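Local coordinates for RagB/SusD domain protein (Flavobacterium johnsoniae, PDB 5J90) that binds chitin as a SusD-like protein, probably an outer-membrane lipoprotein that helps capture the polysaccharide for uptake and degradation, at residues I149-Q154 against Q472-G477; D280-S285 against I421-I426. One frame throughout, in Å; residues are numbered along the deposited sequence.

Contact 1. Residues I149-Q154 against Q472-G477; sequences IAYDSQ and QSEKAG
Y151 and E474 make the contact alone, through one polar bond. The phenol donates from Y151 OH to E474 OE1 over 2.7 Å, and the acceptor oxygen is met on its anti side, 24° out of the carboxylate plane. Ring and carboxylate planes stand 49° apart, so the two groups are neither stacked nor coplanar. E474 OE1 lies at the edge of the ring, 3.3 Å from Y151 CE1. A bend at chi2 of E474 (-74°) turns the carboxylate so that OE1 lies at the phenol. E474 CG also comes within 3.3 Å of Y151 OH. E474 OE1 has a second donor in N478 ND2, and two bonds on one oxygen should limit its movement.

Nonpolar and aromatic packing comes from neighbouring parts of the chain. F470 meets the Y151 ring edge-to-face, V482 of helix 479-489 touches both side chains, and W90 of helix 83-108 lies against E474.

With 85 Å² buried in all, this is a small side-chain tie. It fastens the loop leading into helix 154-177, with S153 as its N-cap, to the short helix 472-477 within the largely helical SusD-like fold, whose family belongs to the TPR clan.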
# COMPACT_ATOMS: atom_id res chain seq x y z
N ILE A 149 21.68 -8.29 11.70
CA ILE A 149 21.94 -7.45 10.53
C ILE A 149 20.59 -6.94 10.04
O ILE A 149 19.80 -7.69 9.45
CB ILE A 149 22.68 -8.22 9.42
CG1 ILE A 149 23.97 -8.84 9.97
CG2 ILE A 149 22.98 -7.28 8.24
CD1 ILE A 149 24.71 -9.71 8.98
N ALA A 150 20.30 -5.69 10.36
CA ALA A 150 18.98 -5.12 10.11
C ALA A 150 18.69 -4.91 8.62
O ALA A 150 19.59 -4.66 7.82
CB ALA A 150 18.80 -3.82 10.88
N TYR A 151 17.41 -5.03 8.29
CA TYR A 151 16.92 -4.75 6.95
C TYR A 151 16.55 -3.28 6.84
O TYR A 151 16.10 -2.68 7.81
CB TYR A 151 15.67 -5.57 6.65
CG TYR A 151 15.87 -7.07 6.42
CD1 TYR A 151 16.80 -7.81 7.16
CD2 TYR A 151 15.08 -7.75 5.51
CE1 TYR A 151 16.94 -9.19 6.95
CE2 TYR A 151 15.22 -9.12 5.29
CZ TYR A 151 16.14 -9.83 6.02
OH TYR A 151 16.28 -11.19 5.80
N ASP A 152 16.72 -2.71 5.65
CA ASP A 152 16.17 -1.39 5.36
C ASP A 152 14.76 -1.54 4.78
O ASP A 152 14.43 -2.56 4.18
CB ASP A 152 17.01 -0.67 4.30
CG ASP A 152 18.44 -0.40 4.72
OD1 ASP A 152 18.78 -0.54 5.91
OD2 ASP A 152 19.22 -0.00 3.83
N SER A 153 13.93 -0.51 4.94
CA SER A 153 12.64 -0.52 4.25
C SER A 153 12.87 -0.36 2.75
O SER A 153 13.89 0.18 2.32
CB SER A 153 11.73 0.61 4.75
OG SER A 153 12.21 1.86 4.29
N GLN A 154 11.92 -0.81 1.95
CA GLN A 154 12.06 -0.62 0.51
C GLN A 154 12.14 0.86 0.13
O GLN A 154 12.89 1.24 -0.77
CB GLN A 154 10.95 -1.31 -0.25
CG GLN A 154 11.13 -1.21 -1.76
CD GLN A 154 10.05 -1.96 -2.50
OE1 GLN A 154 8.89 -1.54 -2.51
NE2 GLN A 154 10.41 -3.10 -3.10
N GLN A 472 14.98 -18.84 4.18
CA GLN A 472 15.35 -19.76 5.25
C GLN A 472 16.70 -19.46 5.87
O GLN A 472 16.85 -19.55 7.09
CB GLN A 472 15.36 -21.20 4.74
CG GLN A 472 14.01 -21.76 4.41
CD GLN A 472 14.11 -23.16 3.82
OE1 GLN A 472 15.06 -23.48 3.12
NE2 GLN A 472 13.12 -23.97 4.11
N SER A 473 17.68 -19.12 5.05
CA SER A 473 19.02 -18.87 5.59
C SER A 473 18.99 -17.68 6.54
O SER A 473 19.74 -17.63 7.52
CB SER A 473 20.03 -18.63 4.48
OG SER A 473 19.74 -17.41 3.80
N GLU A 474 18.10 -16.73 6.26
CA GLU A 474 17.96 -15.53 7.08
C GLU A 474 17.20 -15.81 8.37
O GLU A 474 17.60 -15.33 9.43
CB GLU A 474 17.28 -14.43 6.25
CG GLU A 474 18.21 -13.80 5.23
CD GLU A 474 19.21 -12.88 5.89
OE1 GLU A 474 18.77 -11.96 6.61
OE2 GLU A 474 20.43 -13.10 5.71
N LYS A 475 16.13 -16.58 8.29
CA LYS A 475 15.43 -16.97 9.51
C LYS A 475 16.33 -17.81 10.41
O LYS A 475 16.22 -17.76 11.63
CB LYS A 475 14.16 -17.75 9.19
CG LYS A 475 13.09 -16.93 8.53
CD LYS A 475 11.97 -17.86 8.13
CE LYS A 475 10.78 -17.10 7.63
NZ LYS A 475 9.70 -18.06 7.29
N ALA A 476 17.23 -18.58 9.81
CA ALA A 476 18.14 -19.44 10.57
C ALA A 476 19.29 -18.66 11.20
O ALA A 476 19.54 -18.78 12.41
CB ALA A 476 18.70 -20.56 9.68
N GLY A 477 19.99 -17.86 10.40
CA GLY A 477 21.20 -17.21 10.84
C GLY A 477 21.09 -15.73 11.18
O GLY A 477 22.04 -15.14 11.70

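Contact 2. Residues D280-S285 against I421-I426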
# COMPACT_ATOMS: atom_id res chain seq x y z
N ASP A 280 2.96 -11.64 -34.65
CA ASP A 280 4.18 -10.92 -34.39
C ASP A 280 5.38 -11.69 -34.94
O ASP A 280 5.61 -12.83 -34.53
CB ASP A 280 4.30 -10.75 -32.87
CG ASP A 280 5.32 -9.72 -32.47
OD1 ASP A 280 6.44 -9.73 -33.01
OD2 ASP A 280 5.00 -8.88 -31.59
N PRO A 281 6.15 -11.08 -35.85
CA PRO A 281 7.28 -11.81 -36.46
C PRO A 281 8.41 -12.12 -35.47
O PRO A 281 9.27 -12.93 -35.79
CB PRO A 281 7.77 -10.85 -37.55
CG PRO A 281 7.34 -9.50 -37.10
CD PRO A 281 6.02 -9.72 -36.40
N ARG A 282 8.40 -11.49 -34.30
CA ARG A 282 9.41 -11.81 -33.29
C ARG A 282 9.21 -13.21 -32.70
O ARG A 282 10.11 -13.74 -32.05
CB ARG A 282 9.41 -10.75 -32.17
CG ARG A 282 9.96 -9.41 -32.65
CD ARG A 282 9.72 -8.30 -31.62
NE ARG A 282 8.30 -7.94 -31.53
CZ ARG A 282 7.84 -6.88 -30.87
NH1 ARG A 282 8.68 -6.08 -30.23
NH2 ARG A 282 6.54 -6.62 -30.86
N ILE A 283 8.05 -13.81 -32.95
CA ILE A 283 7.73 -15.10 -32.38
C ILE A 283 8.74 -16.17 -32.81
O ILE A 283 9.02 -17.10 -32.05
CB ILE A 283 6.29 -15.53 -32.75
CG1 ILE A 283 5.74 -16.56 -31.76
CG2 ILE A 283 6.22 -16.06 -34.18
CD1 ILE A 283 4.26 -16.83 -31.96
N ALA A 284 9.29 -16.02 -34.01
CA ALA A 284 10.13 -17.06 -34.60
C ALA A 284 11.48 -17.19 -33.91
O ALA A 284 12.04 -18.28 -33.83
CB ALA A 284 10.31 -16.81 -36.09
N SER A 285 12.03 -16.08 -33.41
CA SER A 285 13.28 -16.17 -32.68
C SER A 285 13.05 -16.34 -31.18
O SER A 285 13.92 -16.86 -30.48
CB SER A 285 14.19 -14.96 -32.95
OG SER A 285 13.60 -13.75 -32.51
N ILE A 421 2.68 -0.89 -22.33
CA ILE A 421 3.21 -1.98 -21.52
C ILE A 421 3.16 -3.31 -22.27
O ILE A 421 4.04 -4.15 -22.10
CB ILE A 421 2.49 -2.07 -20.15
CG1 ILE A 421 2.62 -0.75 -19.37
CG2 ILE A 421 3.04 -3.24 -19.34
CD1 ILE A 421 4.04 -0.33 -19.08
N THR A 422 2.14 -3.52 -23.11
CA THR A 422 2.09 -4.75 -23.90
C THR A 422 3.32 -4.84 -24.82
O THR A 422 3.98 -5.88 -24.88
CB THR A 422 0.80 -4.82 -24.76
OG1 THR A 422 -0.34 -4.90 -23.89
CG2 THR A 422 0.82 -6.04 -25.67
N GLN A 423 3.63 -3.75 -25.50
CA GLN A 423 4.78 -3.74 -26.40
C GLN A 423 6.10 -3.84 -25.62
O GLN A 423 7.05 -4.48 -26.07
CB GLN A 423 4.73 -2.53 -27.32
CG GLN A 423 3.64 -2.68 -28.39
CD GLN A 423 3.86 -3.92 -29.26
OE1 GLN A 423 4.98 -4.23 -29.65
NE2 GLN A 423 2.77 -4.62 -29.57
N LYS A 424 6.13 -3.22 -24.45
CA LYS A 424 7.29 -3.30 -23.57
C LYS A 424 7.51 -4.75 -23.13
O LYS A 424 8.64 -5.27 -23.15
CB LYS A 424 7.01 -2.41 -22.36
CG LYS A 424 8.18 -2.11 -21.48
CD LYS A 424 7.70 -1.14 -20.39
CE LYS A 424 8.80 -0.76 -19.45
NZ LYS A 424 8.20 -0.16 -18.22
N TRP A 425 6.43 -5.41 -22.75
CA TRP A 425 6.44 -6.80 -22.33
C TRP A 425 6.97 -7.71 -23.46
O TRP A 425 7.84 -8.55 -23.23
CB TRP A 425 5.03 -7.18 -21.89
CG TRP A 425 4.76 -8.58 -21.39
CD1 TRP A 425 4.84 -9.02 -20.10
CD2 TRP A 425 4.23 -9.67 -22.15
NE1 TRP A 425 4.44 -10.33 -20.02
CE2 TRP A 425 4.07 -10.76 -21.27
CE3 TRP A 425 3.91 -9.85 -23.51
CZ2 TRP A 425 3.58 -12.00 -21.69
CZ3 TRP A 425 3.43 -11.09 -23.92
CH2 TRP A 425 3.27 -12.15 -23.01
N ILE A 426 6.47 -7.52 -24.68
CA ILE A 426 6.98 -8.33 -25.79
C ILE A 426 8.48 -8.09 -26.00
O ILE A 426 9.25 -9.04 -26.16
CB ILE A 426 6.21 -8.09 -27.12
CG1 ILE A 426 4.74 -8.46 -26.97
CG2 ILE A 426 6.85 -8.90 -28.26
CD1 ILE A 426 3.85 -8.00 -28.14
O HOH W 1 7.55 -3.91 -28.82
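R282 reaches helix 413-428 with a guanidinium that meets Q423 at its edge and I426 on one face. The chain leaves with CG anti to the carbonyl carbon and bends at chi3 (-71°), which turns NE and NH2 back to D280. R282 NE donates to D280 OD1 at 3.0 Å and R282 NH2 to D280 OD2 at 2.8 Å, a side-on salt bridge using the syn lone pairs. D280 OD1 also accepts from R282 N, a capping bond at the type I turn D280-I283 that leads into helix 283-286. This turn thus joins helix 413-428 of the mainly helical SusD-like fold, a family of the TPR clan, through an arginine whose guanidinium is oriented by the two-point salt bridge to D280, two residues earlier.

A bend at chi2 of Q423 brings OE1 to R282; amide and guanidinium planes lie 13° apart. R282 NH2 donates to Q423 OE1 over 3.1 Å, at 164° and on a carbonyl lone pair, while Q423 NE2 binds Y376 OH. A water accepts from R282 NH1 and donates to both Q423 O and OE1. Over the guanidinium centre sits I426 CG2, 3.4 Å from R282 CZ; I426 CD1 touches D280 OD2 at 3.7 Å. S364 OG is a further partner of R282 NH1.

Overall arrangement
From the N terminus the chain first passes I149-Q154, in the loop between helices 113-134 and 154-177. It then runs to D280-S285, which pairs with I421-I426 of helix 413-428, so contact 2 closes a loop with 135 residues between its segments. Only later does the chain reach Q472-G477 and close contact 1, whose loop of 317 intervening residues encloses that of contact 2; the two nest without crossing. Their centres are 38 Å apart, on opposite sides of the chain's centre, and their nearest atoms stay about 16 Å apart. Contact 1 ties an early interhelical loop to a late short helix, whereas contact 2 joins the turn leading into helix 283-286 to helix 413-428, in a buried place.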